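Local coordinates for uncharacterized protein (Thermus thermophilus HB8, PDB 6SCE) that acts as a type III CRISPR defence DNA nuclease that is switched on by cyclic oligoadenylate, probably through its CARF domains, at residues K22-E25 and R30-K33; R95-W100 and L122-R127; R145-P150 and G179-H184; V24-G29 and L133-L138; R114-P119 and A163-A168. All blocks are in the same frame, centred on the assembly; numbering follows the deposited sequence.

Interaction 1 (K22-E25 and R30-K33); sequences KVVE and RVAK
Val24 and Val31 make the apolar part of this contact. Each offers its CG1 methyl, and the two CG1 atoms lie 3.8 Å apart. The side chains cross at about a right angle and meet through one methyl each. In Val24, CG1 stands anti to the backbone N (chi1 178°), which places it beside the carbonyl carbon, where it meets CG1 of Val31. Glu25 adds its aliphatic part, with CG 4.2 Å from CG1 of Val31. Val62 lies against both Glu25 and Val31, and Tyr6 of strand 5-10 lies against Val24.

The segments mark the turn in a beta-alpha-beta crossover. Strand 5-10 leads into helix 15-28, and the chain then returns as strand 33-38, parallel to 5-10 and next to it. This is the first unit of a Rossmann-like sheet, consistent with a CARF domain.

The polar part runs through one water. It donates to Glu25 OE2 at 2.6 Å. It also accepts the backbone N-H of Val31, with N 2.9 Å away. The carboxylate is gripped at its other oxygen too, since OE1 of Glu25 forms a salt bridge with Lys60.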
# COMPACT_ATOMS: atom_id res chain seq x y z
N LYS A 22 20.07 -6.55 16.89
CA LYS A 22 19.88 -7.18 18.21
C LYS A 22 20.06 -8.69 18.08
O LYS A 22 20.63 -9.32 18.96
CB LYS A 22 18.51 -6.82 18.82
CG LYS A 22 18.38 -5.34 19.13
CD LYS A 22 17.02 -5.04 19.77
CE LYS A 22 16.98 -5.44 21.24
NZ LYS A 22 15.58 -5.45 21.76
N VAL A 23 19.58 -9.27 16.98
CA VAL A 23 19.74 -10.70 16.74
C VAL A 23 21.22 -11.07 16.63
O VAL A 23 21.69 -12.03 17.30
CB VAL A 23 19.00 -11.13 15.47
CG1 VAL A 23 19.34 -12.56 15.05
CG2 VAL A 23 17.50 -10.94 15.61
N VAL A 24 21.96 -10.32 15.84
CA VAL A 24 23.39 -10.59 15.66
C VAL A 24 24.14 -10.46 17.00
O VAL A 24 24.94 -11.33 17.38
CB VAL A 24 24.00 -9.63 14.63
CG1 VAL A 24 25.50 -9.90 14.50
CG2 VAL A 24 23.35 -9.85 13.27
N GLU A 25 23.89 -9.36 17.69
CA GLU A 25 24.53 -9.13 18.98
C GLU A 25 24.24 -10.24 19.98
O GLU A 25 25.15 -10.63 20.71
CB GLU A 25 24.18 -7.77 19.57
CG GLU A 25 24.77 -6.61 18.80
CD GLU A 25 24.44 -5.25 19.40
OE1 GLU A 25 23.36 -5.09 20.01
OE2 GLU A 25 25.24 -4.32 19.20
N ARG A 30 29.45 -8.46 20.32
CA ARG A 30 29.68 -7.15 19.80
C ARG A 30 30.05 -7.17 18.31
O ARG A 30 30.89 -7.98 17.92
CB ARG A 30 30.79 -6.50 20.62
CG ARG A 30 31.02 -5.06 20.27
CD ARG A 30 32.09 -4.47 21.18
NE ARG A 30 32.87 -3.49 20.45
CZ ARG A 30 33.84 -3.78 19.60
NH1 ARG A 30 34.21 -5.04 19.38
NH2 ARG A 30 34.47 -2.81 18.96
N VAL A 31 29.47 -6.28 17.48
CA VAL A 31 29.82 -6.26 16.06
C VAL A 31 30.96 -5.28 15.82
O VAL A 31 31.01 -4.24 16.45
CB VAL A 31 28.61 -5.93 15.09
CG1 VAL A 31 27.37 -6.71 15.48
CG2 VAL A 31 28.33 -4.46 15.00
N ALA A 32 31.82 -5.58 14.86
CA ALA A 32 32.91 -4.66 14.51
C ALA A 32 32.36 -3.38 13.90
O ALA A 32 32.86 -2.28 14.16
CB ALA A 32 33.90 -5.33 13.55
N LYS A 33 31.33 -3.52 13.07
CA LYS A 33 30.73 -2.36 12.44
C LYS A 33 29.48 -2.82 11.69
O LYS A 33 29.27 -4.01 11.53
CB LYS A 33 31.69 -1.70 11.44
CG LYS A 33 32.10 -2.61 10.29
CD LYS A 33 32.88 -1.85 9.22
CE LYS A 33 33.28 -2.81 8.11
NZ LYS A 33 34.00 -2.10 7.02
O HOH W 1 27.81 -4.38 18.91

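Interaction 2 (R95-W100 and L122-R127)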
# COMPACT_ATOMS: atom_id res chain seq x y z
N ARG A 95 18.59 -10.23 -5.07
CA ARG A 95 19.96 -10.09 -5.62
C ARG A 95 21.05 -10.34 -4.57
O ARG A 95 22.02 -11.06 -4.84
CB ARG A 95 20.13 -8.73 -6.24
CG ARG A 95 19.24 -8.63 -7.49
CD ARG A 95 19.62 -7.53 -8.41
NE ARG A 95 20.99 -7.72 -8.90
CZ ARG A 95 21.69 -6.77 -9.48
NH1 ARG A 95 21.15 -5.58 -9.69
NH2 ARG A 95 22.95 -7.01 -9.84
N PHE A 96 20.85 -9.81 -3.36
CA PHE A 96 21.77 -10.09 -2.27
C PHE A 96 21.77 -11.56 -1.89
O PHE A 96 22.82 -12.11 -1.59
CB PHE A 96 21.45 -9.25 -1.03
CG PHE A 96 22.12 -7.92 -1.02
CD1 PHE A 96 22.01 -7.07 -2.11
CD2 PHE A 96 22.85 -7.50 0.09
CE1 PHE A 96 22.62 -5.84 -2.10
CE2 PHE A 96 23.47 -6.27 0.08
CZ PHE A 96 23.34 -5.42 -1.00
N LEU A 97 20.61 -12.21 -1.91
CA LEU A 97 20.59 -13.62 -1.53
C LEU A 97 21.44 -14.42 -2.53
O LEU A 97 22.19 -15.32 -2.11
CB LEU A 97 19.20 -14.19 -1.51
CG LEU A 97 19.06 -15.68 -1.22
CD1 LEU A 97 19.62 -16.04 0.15
CD2 LEU A 97 17.61 -16.07 -1.34
N GLY A 98 21.33 -14.10 -3.82
CA GLY A 98 22.16 -14.80 -4.84
C GLY A 98 23.66 -14.69 -4.52
O GLY A 98 24.39 -15.66 -4.62
N HIS A 99 24.09 -13.51 -4.14
CA HIS A 99 25.49 -13.19 -3.92
C HIS A 99 26.02 -13.73 -2.59
O HIS A 99 27.15 -14.23 -2.53
CB HIS A 99 25.67 -11.68 -3.99
CG HIS A 99 27.08 -11.21 -3.77
ND1 HIS A 99 28.02 -11.15 -4.77
CD2 HIS A 99 27.70 -10.77 -2.65
CE1 HIS A 99 29.16 -10.69 -4.28
NE2 HIS A 99 28.99 -10.45 -2.99
N TRP A 100 25.21 -13.65 -1.53
CA TRP A 100 25.68 -13.87 -0.17
C TRP A 100 25.53 -15.29 0.33
O TRP A 100 25.91 -15.58 1.47
CB TRP A 100 25.07 -12.82 0.81
CG TRP A 100 25.73 -11.49 0.66
CD1 TRP A 100 25.20 -10.38 0.10
CD2 TRP A 100 27.05 -11.17 1.02
NE1 TRP A 100 26.11 -9.37 0.11
CE2 TRP A 100 27.27 -9.85 0.67
CE3 TRP A 100 28.09 -11.89 1.62
CZ2 TRP A 100 28.48 -9.20 0.88
CZ3 TRP A 100 29.30 -11.25 1.83
CH2 TRP A 100 29.48 -9.94 1.47
N LEU A 122 14.31 -15.68 10.12
CA LEU A 122 14.43 -16.79 9.17
C LEU A 122 15.83 -16.79 8.64
O LEU A 122 16.23 -15.85 7.96
CB LEU A 122 13.45 -16.65 8.03
CG LEU A 122 11.98 -16.42 8.36
CD1 LEU A 122 11.20 -16.62 7.07
CD2 LEU A 122 11.47 -17.33 9.44
N PHE A 123 16.60 -17.80 9.01
CA PHE A 123 17.95 -17.93 8.48
C PHE A 123 17.84 -18.71 7.20
O PHE A 123 17.15 -19.72 7.14
CB PHE A 123 18.90 -18.60 9.50
CG PHE A 123 19.11 -17.76 10.71
CD1 PHE A 123 20.11 -16.81 10.73
CD2 PHE A 123 18.24 -17.83 11.78
CE1 PHE A 123 20.27 -15.98 11.82
CE2 PHE A 123 18.41 -17.01 12.88
CZ PHE A 123 19.41 -16.07 12.88
N LEU A 124 18.47 -18.19 6.16
CA LEU A 124 18.42 -18.76 4.83
C LEU A 124 19.73 -19.46 4.46
O LEU A 124 19.73 -20.31 3.61
CB LEU A 124 18.16 -17.65 3.81
CG LEU A 124 16.93 -16.77 4.11
CD1 LEU A 124 16.68 -15.86 2.93
CD2 LEU A 124 15.71 -17.60 4.41
N TRP A 125 20.82 -19.08 5.11
CA TRP A 125 22.16 -19.56 4.76
C TRP A 125 23.08 -19.39 5.98
O TRP A 125 22.99 -18.37 6.65
CB TRP A 125 22.69 -18.74 3.60
CG TRP A 125 24.01 -19.21 3.12
CD1 TRP A 125 25.24 -18.73 3.46
CD2 TRP A 125 24.23 -20.30 2.23
NE1 TRP A 125 26.21 -19.43 2.81
CE2 TRP A 125 25.63 -20.42 2.06
CE3 TRP A 125 23.39 -21.18 1.55
CZ2 TRP A 125 26.20 -21.37 1.24
CZ3 TRP A 125 23.96 -22.15 0.74
CH2 TRP A 125 25.36 -22.22 0.59
N PRO A 126 23.96 -20.35 6.29
CA PRO A 126 24.21 -21.56 5.51
C PRO A 126 23.17 -22.66 5.73
O PRO A 126 23.12 -23.61 4.97
CB PRO A 126 25.60 -22.01 6.02
CG PRO A 126 25.67 -21.52 7.41
CD PRO A 126 24.90 -20.20 7.41
N ARG A 127 22.33 -22.52 6.74
CA ARG A 127 21.33 -23.52 7.02
C ARG A 127 19.98 -22.85 7.19
O ARG A 127 19.89 -21.78 7.77
CB ARG A 127 21.66 -24.26 8.31
CG ARG A 127 22.78 -25.28 8.15
CD ARG A 127 23.07 -25.97 9.49
NE ARG A 127 23.54 -25.02 10.49
CZ ARG A 127 24.76 -24.49 10.54
NH1 ARG A 127 25.69 -24.80 9.63
NH2 ARG A 127 25.07 -23.62 11.50
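The indole of Trp125 meets the carbonyl oxygen of Trp100 obliquely, with CD1 of Trp125 3.8 Å from that O. CB of the next residue, Pro126, lies over one face of the Trp125 ring, toward its rim. The Trp100 indole turns the other way. One of its faces carries CD2 of His99, 3.4 Å above the plane near the rim, and its own CD1 lies at the edge of the His99 imidazole.

Here helix 90-100 packs on strand 120-125 of the first mixed sheet. The strand has a classic beta bulge, in which Leu124 and Trp125 both face Val107 of strand 105-111. Both side chains start toward the helix, which lets two successive residues touch it. A cis peptide bond then leads into Pro126 at the strand end. The indole N-H of Trp125 is taken up by the carbonyl O of Arg102. Trp100 makes a cation-pi contact with the same arginine.

The rest is apolar. Leu97 and Leu124 cross at about a right angle, and Leu388 of helix 384-393 touches both. CG of Leu97 lies anti to its own N (chi1 177°), and this carries its CD1 to 4.1 Å from CD1 of Leu124.

Interaction 3 (R145-P150 and G179-H184); sequences RLYLEP and GVFVVH
Phe181 reaches from strand 179-184 to two neighbouring side chains of helix 140-148, Tyr147 and Leu148. CB of Phe181 points to the helix, and CG is anti to the backbone N (chi1 -175°). The two helix residues meet different parts of the ring. CZ, the far corner of the ring, is 4.3 Å from CD2 of Tyr147. CD2, on one flank, is 4.2 Å from CD1 of Leu148.

The two rings are steeply inclined, with planes about 74° apart. Neither lies flat on the other, and each approach is oblique. Leu148 also comes to the Phe181 ring at a slant and touches with a single methyl. With CG of Leu148 beside the backbone N (chi1 -57°), that methyl is directed at the strand. All three residues are buried, and no hydrogen bond joins the segments. A wider pi-type turn at 145-148 belongs to this end of the helix. On the strand side, Pro188 and Trp190 of strand 187-192 pack against Phe181.

The phenol end of Tyr147 is occupied elsewhere. Its OH is hydrogen-bonded to OD1 of Asp13 and to N6 of an adenine base in the bound RNA. Lys49 makes a cation-pi contact with the tyrosine ring. The contact joins helix 140-148, which follows the first Rossmann-like sheet, to the next, six-stranded sheet. The tyrosine that Phe181 touches also lines an adenine-binding site, consistent with the cyclic oligoadenylate pocket of a CARF protein.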
# COMPACT_ATOMS: atom_id res chain seq x y z
N ARG A 145 12.26 5.82 20.92
CA ARG A 145 13.42 6.58 20.47
C ARG A 145 13.58 6.54 18.93
O ARG A 145 14.11 7.46 18.35
CB ARG A 145 14.70 6.21 21.24
CG ARG A 145 15.22 4.81 20.99
CD ARG A 145 16.56 4.55 21.68
NE ARG A 145 17.54 5.53 21.28
CZ ARG A 145 18.63 5.86 21.95
NH1 ARG A 145 18.96 5.21 23.08
NH2 ARG A 145 19.41 6.81 21.45
N LEU A 146 13.10 5.48 18.28
CA LEU A 146 13.18 5.34 16.82
C LEU A 146 12.05 6.02 16.06
O LEU A 146 12.27 6.47 14.94
CB LEU A 146 13.18 3.85 16.42
CG LEU A 146 14.43 3.03 16.82
CD1 LEU A 146 14.31 1.59 16.39
CD2 LEU A 146 15.65 3.68 16.20
N TYR A 147 10.86 6.09 16.65
CA TYR A 147 9.66 6.62 15.99
C TYR A 147 9.15 7.91 16.62
O TYR A 147 8.86 8.89 15.91
CB TYR A 147 8.51 5.63 16.06
CG TYR A 147 8.65 4.33 15.27
CD1 TYR A 147 9.76 4.07 14.46
CD2 TYR A 147 7.64 3.37 15.33
CE1 TYR A 147 9.84 2.88 13.74
CE2 TYR A 147 7.72 2.18 14.61
CZ TYR A 147 8.81 1.94 13.81
OH TYR A 147 8.88 0.76 13.08
N LEU A 148 8.97 7.90 17.93
CA LEU A 148 8.26 9.01 18.56
C LEU A 148 9.15 10.23 18.76
O LEU A 148 8.80 11.35 18.37
CB LEU A 148 7.62 8.57 19.86
CG LEU A 148 6.68 7.39 19.72
CD1 LEU A 148 6.05 7.11 21.07
CD2 LEU A 148 5.61 7.62 18.66
N GLU A 149 10.32 10.02 19.33
CA GLU A 149 11.25 11.11 19.55
C GLU A 149 11.56 11.88 18.26
O GLU A 149 11.45 13.11 18.23
CB GLU A 149 12.53 10.60 20.24
CG GLU A 149 13.54 11.69 20.57
CD GLU A 149 14.29 12.22 19.35
OE1 GLU A 149 14.66 11.42 18.44
OE2 GLU A 149 14.55 13.46 19.29
N PRO A 150 11.96 11.18 17.17
CA PRO A 150 12.25 11.99 15.98
C PRO A 150 11.05 12.72 15.37
O PRO A 150 11.24 13.65 14.62
CB PRO A 150 12.79 10.96 14.97
CG PRO A 150 12.30 9.66 15.46
CD PRO A 150 12.32 9.78 16.96
N GLY A 179 -5.89 7.98 20.76
CA GLY A 179 -5.20 6.72 20.63
C GLY A 179 -4.21 6.45 21.72
O GLY A 179 -3.80 7.36 22.47
N VAL A 180 -3.85 5.19 21.85
CA VAL A 180 -2.76 4.75 22.72
C VAL A 180 -1.77 3.97 21.87
O VAL A 180 -2.20 3.13 21.09
CB VAL A 180 -3.29 3.81 23.82
CG1 VAL A 180 -2.19 3.45 24.81
CG2 VAL A 180 -4.47 4.44 24.56
N PHE A 181 -0.47 4.24 22.05
CA PHE A 181 0.57 3.55 21.29
C PHE A 181 0.98 2.33 22.09
O PHE A 181 1.52 2.46 23.20
CB PHE A 181 1.75 4.49 21.12
CG PHE A 181 2.85 3.92 20.26
CD1 PHE A 181 2.68 3.88 18.89
CD2 PHE A 181 4.04 3.46 20.82
CE1 PHE A 181 3.67 3.36 18.06
CE2 PHE A 181 5.04 2.96 20.00
CZ PHE A 181 4.85 2.90 18.63
N VAL A 182 0.70 1.13 21.56
CA VAL A 182 0.93 -0.09 22.29
C VAL A 182 2.05 -0.89 21.57
O VAL A 182 2.03 -1.04 20.35
CB VAL A 182 -0.37 -0.95 22.40
CG1 VAL A 182 -0.18 -2.20 23.23
CG2 VAL A 182 -1.51 -0.11 23.00
N VAL A 183 3.01 -1.36 22.34
CA VAL A 183 4.05 -2.30 21.83
C VAL A 183 3.89 -3.62 22.52
O VAL A 183 3.94 -3.74 23.74
CB VAL A 183 5.46 -1.74 21.99
CG1 VAL A 183 6.49 -2.78 21.56
CG2 VAL A 183 5.60 -0.46 21.17
N HIS A 184 3.63 -4.63 21.71
CA HIS A 184 3.40 -5.97 22.20
C HIS A 184 4.21 -6.95 21.38
O HIS A 184 4.07 -6.99 20.14
CB HIS A 184 1.94 -6.32 22.05
CG HIS A 184 1.62 -7.69 22.55
ND1 HIS A 184 1.68 -8.03 23.89
CD2 HIS A 184 1.24 -8.81 21.90
CE1 HIS A 184 1.36 -9.30 24.03
NE2 HIS A 184 1.07 -9.79 22.84

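Interaction 4 (V24-G29 and L133-L138); sequences VEREAG and LEAEAL
Arg26 meets Ala135 with a face of its guanidinium and Glu136 near an edge. The tight part is at Glu136, where NH1 of Arg26 donates to OE2 of Glu136 at 3.2 Å in a salt bridge. That bond is moderately bent (153° at the hydrogen). The guanidinium and carboxylate planes stand nearly perpendicular, 86° apart, and NH1 meets OE2 from above the carboxylate plane, 50° out of it. This is a single-bond bridge, unlike the flat two-bond pairing of the same groups.

The other side is looser and near solvent. CB of Ala135 rests 3.7 Å over the centre of one guanidinium face of Arg26, and both Arg26 and Ala135 are exposed. Arg26 has two conformers, and this geometry is that of one of them. Glu136 is buried by comparison.

Arg26 belongs to the last turns of helix 15-28, which ends before Gly29, where phi turns positive. Glu136 lies in the link from strand 129-132 to helix 140-148. Nearby, NZ of Lys22 in the same helix as Arg26 hydrogen-bonds to the carbonyl O of Glu136, Glu27 pairs with Arg131, and Leu138 packs between helices 15-28 and 140-148.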
# COMPACT_ATOMS: atom_id res chain seq x y z
N VAL A 24 21.96 -10.32 15.84
CA VAL A 24 23.39 -10.59 15.66
C VAL A 24 24.14 -10.46 17.00
O VAL A 24 24.94 -11.33 17.38
CB VAL A 24 24.00 -9.63 14.63
CG1 VAL A 24 25.50 -9.90 14.50
CG2 VAL A 24 23.35 -9.85 13.27
N GLU A 25 23.89 -9.36 17.69
CA GLU A 25 24.53 -9.13 18.98
C GLU A 25 24.24 -10.24 19.98
O GLU A 25 25.15 -10.63 20.71
CB GLU A 25 24.18 -7.77 19.57
CG GLU A 25 24.77 -6.61 18.80
CD GLU A 25 24.44 -5.25 19.40
OE1 GLU A 25 23.36 -5.09 20.01
OE2 GLU A 25 25.24 -4.32 19.20
N ARG A 26 23.02 -10.74 20.04
CA ARG A 26 22.67 -11.80 20.98
C ARG A 26 23.41 -13.08 20.65
O ARG A 26 23.88 -13.78 21.54
CB ARG A 26 21.16 -12.08 20.97
CG ARG A 26 20.71 -12.99 22.12
CD ARG A 26 19.29 -13.47 21.93
NE ARG A 26 18.82 -14.18 23.12
CZ ARG A 26 17.90 -15.13 23.12
NH1 ARG A 26 17.32 -15.50 21.99
NH2 ARG A 26 17.56 -15.72 24.26
N GLU A 27 23.51 -13.40 19.36
CA GLU A 27 24.14 -14.66 18.94
C GLU A 27 25.66 -14.60 18.88
O GLU A 27 26.32 -15.57 19.28
CB GLU A 27 23.63 -15.14 17.60
CG GLU A 27 24.14 -16.55 17.29
CD GLU A 27 23.17 -17.40 16.49
OE1 GLU A 27 21.96 -17.26 16.69
OE2 GLU A 27 23.63 -18.23 15.67
N ALA A 28 26.19 -13.48 18.40
CA ALA A 28 27.61 -13.39 18.08
C ALA A 28 28.36 -12.38 18.92
O ALA A 28 29.56 -12.25 18.75
CB ALA A 28 27.77 -13.03 16.63
N GLY A 29 27.68 -11.62 19.77
CA GLY A 29 28.35 -10.57 20.54
C GLY A 29 28.53 -9.27 19.81
O GLY A 29 27.88 -8.99 18.80
N LEU A 133 11.68 -14.42 17.96
CA LEU A 133 12.49 -13.33 18.51
C LEU A 133 11.85 -12.68 19.73
O LEU A 133 11.85 -11.43 19.87
CB LEU A 133 12.80 -12.28 17.42
CG LEU A 133 13.59 -12.89 16.24
CD1 LEU A 133 13.82 -11.78 15.22
CD2 LEU A 133 14.90 -13.53 16.68
N GLU A 134 11.38 -13.52 20.66
CA GLU A 134 10.77 -13.01 21.89
C GLU A 134 11.71 -12.14 22.64
O GLU A 134 11.33 -11.10 23.12
CB GLU A 134 10.39 -14.15 22.84
CG GLU A 134 9.26 -14.99 22.35
CD GLU A 134 7.90 -14.31 22.44
OE1 GLU A 134 7.74 -13.23 23.05
OE2 GLU A 134 6.98 -14.90 21.86
N ALA A 135 12.96 -12.57 22.75
CA ALA A 135 13.95 -11.86 23.57
C ALA A 135 14.44 -10.58 22.94
O ALA A 135 14.64 -9.58 23.62
CB ALA A 135 15.14 -12.78 23.88
N GLU A 136 14.67 -10.64 21.62
CA GLU A 136 15.20 -9.52 20.85
C GLU A 136 14.14 -8.47 20.45
O GLU A 136 14.49 -7.37 20.04
CB GLU A 136 15.83 -10.07 19.57
CG GLU A 136 16.99 -11.03 19.82
CD GLU A 136 16.59 -12.50 19.83
OE1 GLU A 136 15.40 -12.82 20.08
OE2 GLU A 136 17.47 -13.36 19.56
N ALA A 137 12.87 -8.84 20.55
CA ALA A 137 11.75 -7.92 20.23
C ALA A 137 11.95 -6.51 20.73
O ALA A 137 12.33 -6.28 21.90
CB ALA A 137 10.46 -8.47 20.84
N LEU A 138 11.69 -5.53 19.87
CA LEU A 138 11.85 -4.16 20.30
C LEU A 138 10.89 -3.84 21.47
O LEU A 138 9.71 -4.26 21.48
CB LEU A 138 11.61 -3.17 19.14
CG LEU A 138 12.85 -2.81 18.31
CD1 LEU A 138 13.58 -4.02 17.80
CD2 LEU A 138 12.42 -1.88 17.18

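Interaction 5 (R114-P119 and A163-A168)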
# COMPACT_ATOMS: atom_id res chain seq x y z
N ARG A 114 2.70 -11.06 11.25
CA ARG A 114 1.49 -11.66 11.83
C ARG A 114 1.12 -10.98 13.16
O ARG A 114 1.91 -10.95 14.11
CB ARG A 114 1.70 -13.17 12.01
CG ARG A 114 0.59 -13.89 12.80
CD ARG A 114 -0.79 -13.85 12.18
NE ARG A 114 -0.97 -14.48 10.87
CZ ARG A 114 -1.04 -15.78 10.61
NH1 ARG A 114 -0.90 -16.70 11.57
NH2 ARG A 114 -1.26 -16.18 9.36
N ALA A 115 -0.07 -10.39 13.20
CA ALA A 115 -0.56 -9.68 14.36
C ALA A 115 -0.55 -10.55 15.60
O ALA A 115 -0.87 -11.74 15.52
CB ALA A 115 -1.98 -9.15 14.11
N LEU A 116 -0.14 -9.93 16.70
CA LEU A 116 -0.04 -10.51 18.02
C LEU A 116 1.01 -11.59 18.20
O LEU A 116 1.06 -12.23 19.25
CB LEU A 116 -1.41 -11.03 18.51
CG LEU A 116 -2.48 -9.98 18.74
CD1 LEU A 116 -3.73 -10.65 19.30
CD2 LEU A 116 -2.02 -8.89 19.68
N GLU A 117 1.88 -11.80 17.21
CA GLU A 117 3.02 -12.71 17.40
C GLU A 117 4.30 -11.94 17.58
O GLU A 117 4.37 -10.78 17.19
CB GLU A 117 3.15 -13.63 16.22
CG GLU A 117 2.14 -14.76 16.24
CD GLU A 117 2.52 -15.89 15.30
OE1 GLU A 117 3.62 -15.85 14.73
OE2 GLU A 117 1.69 -16.80 15.13
N ALA A 118 5.32 -12.55 18.16
CA ALA A 118 6.64 -11.94 18.14
C ALA A 118 7.20 -12.14 16.73
O ALA A 118 6.86 -13.13 16.06
CB ALA A 118 7.57 -12.58 19.16
N PRO A 119 8.08 -11.24 16.30
CA PRO A 119 8.76 -11.47 15.00
C PRO A 119 9.59 -12.74 15.02
O PRO A 119 9.95 -13.23 16.10
CB PRO A 119 9.68 -10.27 14.85
CG PRO A 119 9.14 -9.25 15.78
CD PRO A 119 8.52 -9.99 16.93
N ALA A 163 -7.55 -5.40 26.45
CA ALA A 163 -7.78 -6.30 25.32
C ALA A 163 -6.51 -7.00 24.77
O ALA A 163 -6.61 -8.01 24.10
CB ALA A 163 -8.50 -5.56 24.21
N PHE A 164 -5.34 -6.45 25.06
CA PHE A 164 -4.07 -7.06 24.65
C PHE A 164 -3.69 -8.24 25.55
O PHE A 164 -4.01 -8.23 26.75
CB PHE A 164 -2.94 -6.02 24.68
CG PHE A 164 -2.89 -5.12 23.47
CD1 PHE A 164 -3.64 -3.97 23.43
CD2 PHE A 164 -2.12 -5.45 22.36
CE1 PHE A 164 -3.61 -3.15 22.32
CE2 PHE A 164 -2.09 -4.63 21.26
CZ PHE A 164 -2.83 -3.48 21.23
N PRO A 165 -2.97 -9.23 24.99
CA PRO A 165 -2.44 -10.27 25.85
C PRO A 165 -1.43 -9.73 26.84
O PRO A 165 -0.97 -8.58 26.72
CB PRO A 165 -1.80 -11.25 24.86
CG PRO A 165 -2.42 -10.95 23.56
CD PRO A 165 -2.61 -9.47 23.59
N PRO A 166 -1.10 -10.55 27.86
CA PRO A 166 -0.14 -10.12 28.89
C PRO A 166 1.20 -9.72 28.28
O PRO A 166 1.64 -10.31 27.31
CB PRO A 166 0.02 -11.38 29.77
CG PRO A 166 -1.26 -12.14 29.59
CD PRO A 166 -1.69 -11.87 28.16
N GLY A 167 1.84 -8.71 28.86
CA GLY A 167 3.17 -8.35 28.43
C GLY A 167 3.23 -7.09 27.59
O GLY A 167 4.30 -6.55 27.42
N ALA A 168 2.09 -6.60 27.11
CA ALA A 168 2.07 -5.37 26.34
C ALA A 168 2.53 -4.19 27.16
O ALA A 168 2.29 -4.11 28.36
CB ALA A 168 0.68 -5.10 25.78
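Leu116 and Pro165 face each other from two type II beta turns: Arg114 to Glu117, closed by Glu117 N bonding to Arg114 O at 3.2 Å and with Leu116 third at a positive phi (67°), and Pro165 to Ala168, with Gly167 third.

The side-chain contact is made by one methyl. CD2 of Leu116 touches the proline ring at its CD, 4.0 Å away, and the leucine comes at a slant to that ring. The same CD2 is 4.4 Å from CD2 of Phe164, approaching the phenyl ring obliquely.

Two beta hairpins meet here. Residues 114-119 belong to the connection between antiparallel neighbours 105-111 and 120-125 of the first sheet. Residues 163-168 belong to the one between strands 156-158 and 169-172 of the next sheet. The contact thus joins two sheets of the chain through their loops.

Helix 268-276 adds to the apolar surroundings, with Leu268 against both Leu116 and Phe164, and Val272 against Leu116. Tyr189 holds both sides. Its OH is hydrogen-bonded to the backbone N of Leu116, and its ring meets that of Phe164 edge-to-face. His184 touches Leu116 and Pro165 from strand 179-184.

Interactions 1, 2 and 4 lie around the first Rossmann-like sheet. Interactions 1 and 4 share Val24 and Glu25 of helix 15-28, with centres about 9 Å apart. The centres of interactions 1 and 2 are about 18 Å apart, and Val23 touches Phe123 between them. Interaction 2 is nested inside the loop closed by interaction 4. Interactions 3 and 5 join this region to the six-stranded sheet. Their segments alternate in sequence, and their centres are about 15 Å apart. Between 4 and 3 Leu138 packs on Leu146; between 5 and 4 Leu133 N probably hydrogen-bonds to Pro119 O. The contacts tie the probable CARF domain to that sheet of the same chain, and interaction 3 reaches the bound RNA through Tyr147.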